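Local coordinates for protein 6-phosphogluconate dehydrogenase (Pseudomonas syringae, PDB 5U5G) that probably reduces 2-oxopropylphosphonate with an NADP cofactor, in a late step of fosfomycin biosynthesis in pseudomonads, at residues A[97-100]-A[101-105]; A[128-132]-A[133-137]; A[189-192]-A[193-197]. All coordinates share one frame; numbering follows the deposited sequence.

All three contacts are local, made between neighbours in sequence at the ends of helices. Contact 1 starts helix 101-113, contact 2 ends helix 126-131, and contact 3 forms the last turns of helix 168-196. Contacts 1 and 2 lie in the NADP-binding domain, on opposite sides of the chain's centre; both are partly buried. Contact 3 lies about 29 Å from that centre, yet most of its residues are buried. Contacts 2 and 3 both touch the second subunit, contact 2 by weak polar bonds and a little packing, contact 3 by several hydrogen bonds. Contact 1 meets the cofactor through a backbone N-H. Contact 2 turns on two glycines, and contact 3 on regular helix bonds plus polar side chains.

Contact 1 (A[97-100]-A[101-105]); sequences STIA and PETAE. With NAP (NADP nicotinamide-adenine-dinucleotide phosphate), chain E.
Ala100 and Ala104 close the first turn of helix 101-113, which follows strand 92-95 in the Rossmann-type cofactor domain. Ala100 is the N-cap and Pro101 the first helical residue. The backbone bond comes first: Ala104 N donates to Ala100 O over 3.1 Å and nearly straight, at 165°. The next bond of the helix is Glu105 N to Pro101 O.

Ile99 supplies the apolar contact with the helix beyond Pro101. Its CG1 sits between the backbone N and the carbonyl carbon (chi1 61°), and the chain then extends. CD1 thereby reaches the start of the helix, 4.0 Å from Ala104 CB and 4.1 Å from Thr103 CG2. Val72 and Tyr118 also touch this side chain.

Among the polar side chains, the bent chain of Glu102 folds back, and its OE2 comes 3.7 Å from Ala100 CB. That carboxylate has its main partner in Arg248, a salt bridge within the same chain.

The loop before the helix serves the cofactor. Ser97 and Thr98 belong to the NADP pocket, and Ser97 OG is held by Asp95 and Thr66. Thr98 N donates to O3D, on the nicotinamide ribose of NADP, at 3.1 Å and 167°.

Contact 2 (A[128-132]-A[133-137]); sequences EGALA and GILSA
The peptide group joining Gly129 to Ala130 is met on one face by the methyl CD2 of Leu135, which stands 3.5 Å from Ala130 N and 3.7 Å from Gly129 C. Ile134 comes to an edge of the same group. Its N donates to Gly129 O at 2.8 Å, tilted only 16° from the carbonyl plane, and its CG1 lies 3.6 Å from that oxygen. A chi1 of 57° turns CG1 back to this place. The next carbonyl is used differently. Gly133 N approaches Ala130 O from above the carbonyl plane, 72° out of it, over 3.0 Å.

These two bonds form a Schellman motif, which ends helix 126-131. Gly133 has the positive phi that the motif needs. The chain then enters strand 135-139, which pairs with strands 117-124 and 157-162 in the sheet of the cofactor domain. Gly129 has no side chain, so the CD2 methyl of Leu135 can lie close over its backbone.

Leu135 CD1 also packs on Ala130 CB at 4.0 Å. Ala16 and Ile17 of helix 12-23 cover this side. The Leu135 side chain lies about 5 Å from the bound (2-oxopropyl)phosphonic acid.

Contact 3 (A[189-192]-A[193-197]); sequences EVIS and QGLSQ
Gln193 reaches back to Glu189 because its CG stands beside the backbone N (chi1 -69°) and its chain then runs out straight. The amide turns at chi3 (67°), which brings NE2 to 3.3 Å from Glu189 O. This bond is weak. The same oxygen takes the stronger bond of Gln193 N at 3.0 Å, so one carbonyl serves two donors of one residue. NE2 has its main partner across the dimer, Ser259 OG of the second subunit, which also binds Glu189 OE1. The C-terminal end of the long helix 168-196 thus forms part of the dimer interface.

The backbone is plain alpha-helix. Gly194 N, Leu195 N and Ser196 N donate to Val190 O, Ile191 O and Ser192 O in turn. Gln197, which follows the last helical residue, still donates its N to Gln193 O at 2.8 Å.

Near this end, Ser192 O also accepts from a water at 3.0 Å. The water hydrogen-bonds to Ser196 OG at 3.1 Å, so it bridges one turn. Leu195 CD1 and Ile191 CG2 make an apolar pair, 4.3 Å apart; Leu195 CG also lies against the carbonyl Ile191 O.

Helix 201-210 packs on Val190, Ile191 and Leu195. Helix 216-226 covers Ile191 as well. Phe283 and Leu286 of helix 282-287 meet Ser192, while Glu189, Val190, Gln193 and Gln197 face the second subunit.

Contact 1 (A[97-100]-A[101-105])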
ATOM      1  N   SER A  97     -19.558   3.324 -12.397  1.00 21.88           N
ATOM      2  CA  SER A  97     -19.487   1.924 -12.005  1.00 19.05           C
ATOM      3  C   SER A  97     -18.180   1.302 -12.479  1.00 21.07           C
ATOM      4  O   SER A  97     -17.524   1.788 -13.405  1.00 21.08           O
ATOM      5  CB  SER A  97     -20.669   1.136 -12.584  1.00 19.76           C
ATOM      6  OG  SER A  97     -21.886   1.860 -12.420  1.00 22.76           O
ATOM      7  N   THR A  98     -17.812   0.200 -11.845  1.00 20.55           N
ATOM      8  CA  THR A  98     -16.725  -0.629 -12.338  1.00 21.38           C
ATOM      9  C   THR A  98     -17.345  -1.773 -13.126  1.00 20.34           C
ATOM     10  O   THR A  98     -18.073  -2.596 -12.565  1.00 20.35           O
ATOM     11  CB  THR A  98     -15.842  -1.139 -11.202  1.00 22.80           C
ATOM     12  OG1 THR A  98     -15.362  -0.015 -10.451  1.00 18.89           O
ATOM     13  CG2 THR A  98     -14.655  -1.890 -11.781  1.00 20.65           C
ATOM     14  N   ILE A  99     -17.083  -1.794 -14.436  1.00 19.79           N
ATOM     15  CA  ILE A  99     -17.691  -2.750 -15.354  1.00 18.04           C
ATOM     16  C   ILE A  99     -16.608  -3.242 -16.303  1.00 21.98           C
ATOM     17  O   ILE A  99     -15.528  -2.653 -16.401  1.00 23.42           O
ATOM     18  CB  ILE A  99     -18.853  -2.134 -16.170  1.00 21.91           C
ATOM     19  CG1 ILE A  99     -18.332  -0.977 -17.025  1.00 20.71           C
ATOM     20  CG2 ILE A  99     -19.998  -1.657 -15.272  1.00 19.34           C
ATOM     21  CD1 ILE A  99     -19.391  -0.426 -17.980  1.00 22.44           C
ATOM     22  N   ALA A 100     -16.918  -4.331 -17.008  1.00 20.28           N
ATOM     23  CA  ALA A 100     -15.982  -4.917 -17.960  1.00 21.32           C
ATOM     24  C   ALA A 100     -15.620  -3.907 -19.049  1.00 21.10           C
ATOM     25  O   ALA A 100     -16.488  -3.158 -19.517  1.00 22.93           O
ATOM     26  CB  ALA A 100     -16.592  -6.169 -18.587  1.00 23.75           C
ATOM     27  N   PRO A 101     -14.346  -3.832 -19.445  1.00 22.82           N
ATOM     28  CA  PRO A 101     -13.947  -2.862 -20.483  1.00 23.73           C
ATOM     29  C   PRO A 101     -14.704  -3.027 -21.793  1.00 23.19           C
ATOM     30  O   PRO A 101     -15.063  -2.023 -22.416  1.00 23.98           O
ATOM     31  CB  PRO A 101     -12.434  -3.133 -20.648  1.00 22.23           C
ATOM     32  CG  PRO A 101     -12.009  -3.679 -19.285  1.00 20.55           C
ATOM     33  CD  PRO A 101     -13.189  -4.525 -18.847  1.00 21.66           C
ATOM     34  N   GLU A 102     -14.985  -4.263 -22.216  1.00 23.27           N
ATOM     35  CA  GLU A 102     -15.752  -4.458 -23.446  1.00 29.83           C
ATOM     36  C   GLU A 102     -17.197  -3.963 -23.305  1.00 26.34           C
ATOM     37  O   GLU A 102     -17.765  -3.446 -24.277  1.00 24.07           O
ATOM     38  CB  GLU A 102     -15.709  -5.938 -23.882  1.00 28.99           C
ATOM     39  CG  GLU A 102     -16.334  -6.947 -22.901  1.00 28.96           C
ATOM     40  CD  GLU A 102     -15.329  -7.530 -21.882  1.00 38.88           C
ATOM     41  OE1 GLU A 102     -14.216  -6.953 -21.715  1.00 31.17           O
ATOM     42  OE2 GLU A 102     -15.661  -8.575 -21.256  1.00 31.62           O
ATOM     43  N   THR A 103     -17.804  -4.087 -22.118  1.00 22.26           N
ATOM     44  CA  THR A 103     -19.117  -3.470 -21.905  1.00 22.10           C
ATOM     45  C   THR A 103     -19.031  -1.955 -22.069  1.00 23.78           C
ATOM     46  O   THR A 103     -19.874  -1.338 -22.740  1.00 21.84           O
ATOM     47  CB  THR A 103     -19.670  -3.817 -20.519  1.00 23.54           C
ATOM     48  OG1 THR A 103     -19.610  -5.232 -20.314  1.00 25.84           O
ATOM     49  CG2 THR A 103     -21.138  -3.337 -20.366  1.00 19.73           C
ATOM     50  N   ALA A 104     -18.015  -1.337 -21.456  1.00 20.01           N
ATOM     51  CA  ALA A 104     -17.834   0.106 -21.596  1.00 19.73           C
ATOM     52  C   ALA A 104     -17.613   0.497 -23.055  1.00 23.88           C
ATOM     53  O   ALA A 104     -18.170   1.492 -23.529  1.00 22.42           O
ATOM     54  CB  ALA A 104     -16.662   0.574 -20.741  1.00 18.06           C
ATOM     55  N   GLU A 105     -16.793  -0.267 -23.777  1.00 21.70           N
ATOM     56  CA  GLU A 105     -16.572   0.013 -25.193  1.00 20.85           C
ATOM     57  C   GLU A 105     -17.878  -0.046 -25.975  1.00 22.81           C
ATOM     58  O   GLU A 105     -18.162   0.837 -26.794  1.00 23.50           O
ATOM     59  CB  GLU A 105     -15.557  -0.969 -25.762  1.00 23.35           C
ATOM     60  CG  GLU A 105     -14.130  -0.629 -25.367  1.00 29.82           C
ATOM     61  CD  GLU A 105     -13.163  -1.779 -25.577  1.00 36.30           C
ATOM     62  OE1 GLU A 105     -13.610  -2.862 -26.012  1.00 33.10           O
ATOM     63  OE2 GLU A 105     -11.959  -1.598 -25.288  1.00 38.29           O
TER
HETATM   64  PA  NAP E 301     -24.038  -1.395  -3.552  1.00 21.92           P
HETATM   65  O1A NAP E 301     -24.184  -2.872  -3.532  1.00 21.47           O
HETATM   66  O2A NAP E 301     -23.912  -0.611  -2.269  1.00 22.98           O
HETATM   67  O5B NAP E 301     -25.269  -0.723  -4.440  1.00 26.10           O
HETATM   68  C5B NAP E 301     -25.327  -1.412  -5.666  1.00 21.06           C
HETATM   69  C4B NAP E 301     -26.233  -0.577  -6.596  1.00 23.90           C
HETATM   70  O4B NAP E 301     -26.479  -1.255  -7.827  1.00 21.02           O
HETATM   71  C3B NAP E 301     -27.602  -0.295  -5.877  1.00 22.98           C
HETATM   72  O3B NAP E 301     -28.076   0.954  -6.278  1.00 25.37           O
HETATM   73  C2B NAP E 301     -28.487  -1.381  -6.520  1.00 23.98           C
HETATM   74  O2B NAP E 301     -29.794  -1.083  -6.598  1.00 19.87           O
HETATM   75  C1B NAP E 301     -27.885  -1.328  -7.980  1.00 21.23           C
HETATM   76  N9A NAP E 301     -28.252  -2.547  -8.676  1.00 21.84           N
HETATM   77  C8A NAP E 301     -27.661  -3.825  -8.609  1.00 23.29           C
HETATM   78  N7A NAP E 301     -28.299  -4.746  -9.381  1.00 22.40           N
HETATM   79  C5A NAP E 301     -29.351  -4.019  -9.957  1.00 21.52           C
HETATM   80  C6A NAP E 301     -30.378  -4.384 -10.845  1.00 24.38           C
HETATM   81  N6A NAP E 301     -30.475  -5.668 -11.321  1.00 24.03           N
HETATM   82  N1A NAP E 301     -31.306  -3.485 -11.262  1.00 25.97           N
HETATM   83  C2A NAP E 301     -31.170  -2.217 -10.763  1.00 21.60           C
HETATM   84  N3A NAP E 301     -30.252  -1.719  -9.923  1.00 22.32           N
HETATM   85  C4A NAP E 301     -29.336  -2.655  -9.526  1.00 22.05           C
HETATM   86  O3  NAP E 301     -22.658  -1.309  -4.438  1.00 24.01           O
HETATM   87  PN  NAP E 301     -21.748  -0.027  -4.139  1.00 20.74           P
HETATM   88  O1N NAP E 301     -22.496   1.248  -4.167  1.00 23.16           O
HETATM   89  O2N NAP E 301     -20.618  -0.307  -3.173  1.00 18.50           O
HETATM   90  O5D NAP E 301     -20.811   0.054  -5.610  1.00 23.44           O
HETATM   91  C5D NAP E 301     -21.514   0.606  -6.632  1.00 21.02           C
HETATM   92  C4D NAP E 301     -20.532   0.804  -7.773  1.00 23.07           C
HETATM   93  O4D NAP E 301     -19.442   1.659  -7.341  1.00 24.57           O
HETATM   94  C3D NAP E 301     -19.887  -0.594  -8.155  1.00 21.37           C
HETATM   95  O3D NAP E 301     -19.700  -0.632  -9.542  1.00 22.13           O
HETATM   96  C2D NAP E 301     -18.560  -0.569  -7.428  1.00 21.09           C
HETATM   97  O2D NAP E 301     -17.556  -1.309  -8.073  1.00 24.18           O
HETATM   98  C1D NAP E 301     -18.222   0.953  -7.536  1.00 23.85           C
HETATM   99  N1N NAP E 301     -17.308   1.369  -6.491  1.00 24.78           N
HETATM  100  C2N NAP E 301     -17.601   1.173  -5.115  1.00 24.72           C
HETATM  101  C3N NAP E 301     -16.724   1.666  -4.172  1.00 25.22           C
HETATM  102  C7N NAP E 301     -17.009   1.513  -2.743  1.00 25.77           C
HETATM  103  O7N NAP E 301     -16.277   1.975  -1.866  1.00 26.45           O
HETATM  104  N7N NAP E 301     -18.168   0.873  -2.340  1.00 25.78           N
HETATM  105  C4N NAP E 301     -15.487   2.433  -4.557  1.00 24.89           C
HETATM  106  C5N NAP E 301     -15.280   2.553  -6.001  1.00 21.95           C
HETATM  107  C6N NAP E 301     -16.135   2.034  -6.882  1.00 22.90           C
HETATM  108  P2B NAP E 301     -30.778  -1.490  -5.088  1.00 21.74           P
HETATM  109  O1X NAP E 301     -30.318  -0.367  -4.213  1.00 20.99           O
HETATM  110  O2X NAP E 301     -32.216  -1.415  -5.610  1.00 20.24           O
HETATM  111  O3X NAP E 301     -30.228  -2.865  -4.798  1.00 22.37           O

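Contact 2 (A[128-132]-A[133-137])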
ATOM      1  N   GLU A 128     -15.749   7.132   2.147  1.00 22.30           N
ATOM      2  CA  GLU A 128     -15.033   8.189   2.856  1.00 27.60           C
ATOM      3  C   GLU A 128     -14.529   9.264   1.893  1.00 25.67           C
ATOM      4  O   GLU A 128     -14.764  10.459   2.104  1.00 23.09           O
ATOM      5  CB  GLU A 128     -13.886   7.560   3.652  1.00 30.36           C
ATOM      6  CG  GLU A 128     -12.949   8.522   4.338  1.00 38.28           C
ATOM      7  CD  GLU A 128     -11.756   7.804   4.972  1.00 45.29           C
ATOM      8  OE1 GLU A 128     -11.370   6.715   4.480  1.00 40.55           O
ATOM      9  OE2 GLU A 128     -11.209   8.327   5.970  1.00 55.00           O
ATOM     10  N   GLY A 129     -13.869   8.854   0.805  1.00 19.99           N
ATOM     11  CA  GLY A 129     -13.380   9.819  -0.161  1.00 24.15           C
ATOM     12  C   GLY A 129     -14.486  10.551  -0.896  1.00 26.77           C
ATOM     13  O   GLY A 129     -14.318  11.713  -1.268  1.00 25.09           O
ATOM     14  N   ALA A 130     -15.625   9.884  -1.124  1.00 21.76           N
ATOM     15  CA  ALA A 130     -16.765  10.546  -1.754  1.00 22.15           C
ATOM     16  C   ALA A 130     -17.310  11.669  -0.884  1.00 23.63           C
ATOM     17  O   ALA A 130     -17.572  12.777  -1.371  1.00 22.35           O
ATOM     18  CB  ALA A 130     -17.874   9.530  -2.040  1.00 19.39           C
ATOM     19  N   LEU A 131     -17.512  11.390   0.407  1.00 23.95           N
ATOM     20  CA  LEU A 131     -18.097  12.380   1.308  1.00 26.57           C
ATOM     21  C   LEU A 131     -17.184  13.589   1.478  1.00 28.45           C
ATOM     22  O   LEU A 131     -17.664  14.719   1.617  1.00 30.55           O
ATOM     23  CB  LEU A 131     -18.395  11.733   2.661  1.00 26.74           C
ATOM     24  CG  LEU A 131     -19.469  10.639   2.628  1.00 28.55           C
ATOM     25  CD1 LEU A 131     -19.611   9.970   3.984  1.00 29.86           C
ATOM     26  CD2 LEU A 131     -20.812  11.196   2.169  1.00 24.37           C
ATOM     27  N   ALA A 132     -15.866  13.372   1.463  1.00 28.11           N
ATOM     28  CA  ALA A 132     -14.903  14.463   1.542  1.00 23.85           C
ATOM     29  C   ALA A 132     -14.595  15.077   0.187  1.00 28.21           C
ATOM     30  O   ALA A 132     -13.841  16.052   0.129  1.00 28.99           O
ATOM     31  CB  ALA A 132     -13.600  13.976   2.180  1.00 26.65           C
ATOM     32  N   GLY A 133     -15.155  14.536  -0.893  1.00 24.99           N
ATOM     33  CA  GLY A 133     -14.937  15.089  -2.211  1.00 28.25           C
ATOM     34  C   GLY A 133     -13.537  14.899  -2.749  1.00 27.33           C
ATOM     35  O   GLY A 133     -13.078  15.712  -3.547  1.00 24.09           O
ATOM     36  N   ILE A 134     -12.843  13.839  -2.341  1.00 26.67           N
ATOM     37  CA  ILE A 134     -11.454  13.657  -2.755  1.00 26.93           C
ATOM     38  C   ILE A 134     -11.266  12.363  -3.535  1.00 25.30           C
ATOM     39  O   ILE A 134     -10.174  11.789  -3.518  1.00 22.66           O
ATOM     40  CB  ILE A 134     -10.498  13.685  -1.545  1.00 27.47           C
ATOM     41  CG1 ILE A 134     -10.907  12.614  -0.521  1.00 27.94           C
ATOM     42  CG2 ILE A 134     -10.413  15.100  -0.964  1.00 27.23           C
ATOM     43  CD1 ILE A 134      -9.761  11.979   0.227  1.00 35.33           C
ATOM     44  N   LEU A 135     -12.306  11.892  -4.225  1.00 23.78           N
ATOM     45  CA  LEU A 135     -12.150  10.670  -5.014  1.00 23.28           C
ATOM     46  C   LEU A 135     -11.115  10.869  -6.114  1.00 25.91           C
ATOM     47  O   LEU A 135     -10.850  11.987  -6.562  1.00 23.84           O
ATOM     48  CB  LEU A 135     -13.474  10.237  -5.648  1.00 22.38           C
ATOM     49  CG  LEU A 135     -14.536   9.682  -4.693  1.00 21.92           C
ATOM     50  CD1 LEU A 135     -15.840   9.384  -5.437  1.00 19.61           C
ATOM     51  CD2 LEU A 135     -14.019   8.457  -3.945  1.00 19.85           C
ATOM     52  N   SER A 136     -10.509   9.764  -6.538  1.00 23.00           N
ATOM     53  CA  SER A 136      -9.749   9.738  -7.781  1.00 24.63           C
ATOM     54  C   SER A 136     -10.629   9.167  -8.883  1.00 21.59           C
ATOM     55  O   SER A 136     -11.286   8.140  -8.692  1.00 26.87           O
ATOM     56  CB  SER A 136      -8.479   8.892  -7.657  1.00 23.47           C
ATOM     57  OG  SER A 136      -7.665   9.348  -6.600  1.00 32.68           O
ATOM     58  N   ALA A 137     -10.629   9.818 -10.033  1.00 21.87           N
ATOM     59  CA  ALA A 137     -11.367   9.340 -11.193  1.00 26.42           C
ATOM     60  C   ALA A 137     -10.397   8.949 -12.304  1.00 25.68           C
ATOM     61  O   ALA A 137      -9.318   9.536 -12.447  1.00 26.80           O
ATOM     62  CB  ALA A 137     -12.357  10.403 -11.697  1.00 22.52           C
TER

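Contact 3 (A[189-192]-A[193-197])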
ATOM      1  N   GLU A 189      -3.648 -10.412   7.100  1.00 22.09           N
ATOM      2  CA  GLU A 189      -2.800 -11.486   7.608  1.00 21.96           C
ATOM      3  C   GLU A 189      -1.745 -10.948   8.565  1.00 21.11           C
ATOM      4  O   GLU A 189      -1.467 -11.556   9.601  1.00 20.70           O
ATOM      5  CB  GLU A 189      -2.145 -12.235   6.451  1.00 21.05           C
ATOM      6  CG  GLU A 189      -3.111 -13.148   5.727  1.00 24.00           C
ATOM      7  CD  GLU A 189      -2.421 -14.014   4.695  1.00 20.93           C
ATOM      8  OE1 GLU A 189      -1.195 -14.225   4.822  1.00 23.49           O
ATOM      9  OE2 GLU A 189      -3.100 -14.491   3.768  1.00 20.81           O
ATOM     10  N   VAL A 190      -1.161  -9.796   8.243  1.00 19.59           N
ATOM     11  CA  VAL A 190      -0.094  -9.258   9.074  1.00 20.28           C
ATOM     12  C   VAL A 190      -0.647  -8.754  10.406  1.00 22.16           C
ATOM     13  O   VAL A 190      -0.074  -9.020  11.470  1.00 22.03           O
ATOM     14  CB  VAL A 190       0.655  -8.173   8.283  1.00 19.86           C
ATOM     15  CG1 VAL A 190       1.398  -7.233   9.195  1.00 21.79           C
ATOM     16  CG2 VAL A 190       1.618  -8.859   7.303  1.00 18.95           C
ATOM     17  N   ILE A 191      -1.781  -8.052  10.373  1.00 19.68           N
ATOM     18  CA  ILE A 191      -2.423  -7.613  11.611  1.00 21.73           C
ATOM     19  C   ILE A 191      -2.798  -8.815  12.466  1.00 22.45           C
ATOM     20  O   ILE A 191      -2.586  -8.817  13.686  1.00 21.94           O
ATOM     21  CB  ILE A 191      -3.654  -6.738  11.305  1.00 19.22           C
ATOM     22  CG1 ILE A 191      -3.226  -5.438  10.619  1.00 17.83           C
ATOM     23  CG2 ILE A 191      -4.423  -6.452  12.589  1.00 21.28           C
ATOM     24  CD1 ILE A 191      -4.363  -4.687   9.982  1.00 20.66           C
ATOM     25  N   SER A 192      -3.342  -9.863  11.838  1.00 22.41           N
ATOM     26  CA  SER A 192      -3.788 -11.030  12.596  1.00 21.98           C
ATOM     27  C   SER A 192      -2.620 -11.715  13.290  1.00 23.42           C
ATOM     28  O   SER A 192      -2.707 -12.074  14.472  1.00 21.63           O
ATOM     29  CB  SER A 192      -4.510 -12.015  11.677  1.00 21.18           C
ATOM     30  OG  SER A 192      -5.667 -11.408  11.142  1.00 24.66           O
ATOM     31  N   GLN A 193      -1.527 -11.927  12.556  1.00 18.28           N
ATOM     32  CA  GLN A 193      -0.331 -12.512  13.150  1.00 22.44           C
ATOM     33  C   GLN A 193       0.170 -11.666  14.309  1.00 23.22           C
ATOM     34  O   GLN A 193       0.532 -12.201  15.364  1.00 26.92           O
ATOM     35  CB  GLN A 193       0.759 -12.668  12.083  1.00 21.70           C
ATOM     36  CG  GLN A 193       0.405 -13.718  11.057  1.00 24.74           C
ATOM     37  CD  GLN A 193       1.425 -13.830   9.943  1.00 31.42           C
ATOM     38  OE1 GLN A 193       2.569 -14.251  10.169  1.00 29.90           O
ATOM     39  NE2 GLN A 193       1.015 -13.468   8.723  1.00 25.15           N
ATOM     40  N   GLY A 194       0.180 -10.339  14.134  1.00 21.15           N
ATOM     41  CA  GLY A 194       0.619  -9.461  15.205  1.00 22.96           C
ATOM     42  C   GLY A 194      -0.189  -9.643  16.477  1.00 27.28           C
ATOM     43  O   GLY A 194       0.371  -9.700  17.575  1.00 23.60           O
ATOM     44  N   LEU A 195      -1.520  -9.734  16.344  1.00 22.50           N
ATOM     45  CA  LEU A 195      -2.386  -9.984  17.501  1.00 25.44           C
ATOM     46  C   LEU A 195      -2.058 -11.320  18.155  1.00 24.34           C
ATOM     47  O   LEU A 195      -1.963 -11.412  19.384  1.00 28.03           O
ATOM     48  CB  LEU A 195      -3.859  -9.936  17.074  1.00 22.02           C
ATOM     49  CG  LEU A 195      -4.312  -8.541  16.646  1.00 22.63           C
ATOM     50  CD1 LEU A 195      -5.761  -8.497  16.112  1.00 26.49           C
ATOM     51  CD2 LEU A 195      -4.148  -7.583  17.811  1.00 25.60           C
ATOM     52  N   SER A 196      -1.885 -12.372  17.344  1.00 28.25           N
ATOM     53  CA  SER A 196      -1.537 -13.680  17.885  1.00 26.68           C
ATOM     54  C   SER A 196      -0.185 -13.651  18.572  1.00 30.65           C
ATOM     55  O   SER A 196       0.043 -14.411  19.521  1.00 27.90           O
ATOM     56  CB  SER A 196      -1.527 -14.735  16.778  1.00 28.05           C
ATOM     57  OG  SER A 196      -2.832 -14.907  16.249  1.00 33.77           O
ATOM     58  N   GLN A 197       0.714 -12.778  18.111  1.00 28.36           N
ATOM     59  CA  GLN A 197       2.060 -12.665  18.653  1.00 28.44           C
ATOM     60  C   GLN A 197       2.146 -11.755  19.864  1.00 29.36           C
ATOM     61  O   GLN A 197       3.254 -11.523  20.360  1.00 33.50           O
ATOM     62  CB  GLN A 197       3.024 -12.153  17.580  1.00 27.75           C
ATOM     63  CG  GLN A 197       3.325 -13.160  16.504  1.00 25.46           C
ATOM     64  CD  GLN A 197       4.212 -12.595  15.403  1.00 28.49           C
ATOM     65  OE1 GLN A 197       4.967 -11.640  15.616  1.00 29.57           O
ATOM     66  NE2 GLN A 197       4.129 -13.188  14.223  1.00 24.57           N
TER
HETATM   67  O   HOH W   1      -5.314 -13.254  15.447  1.00 30.24           O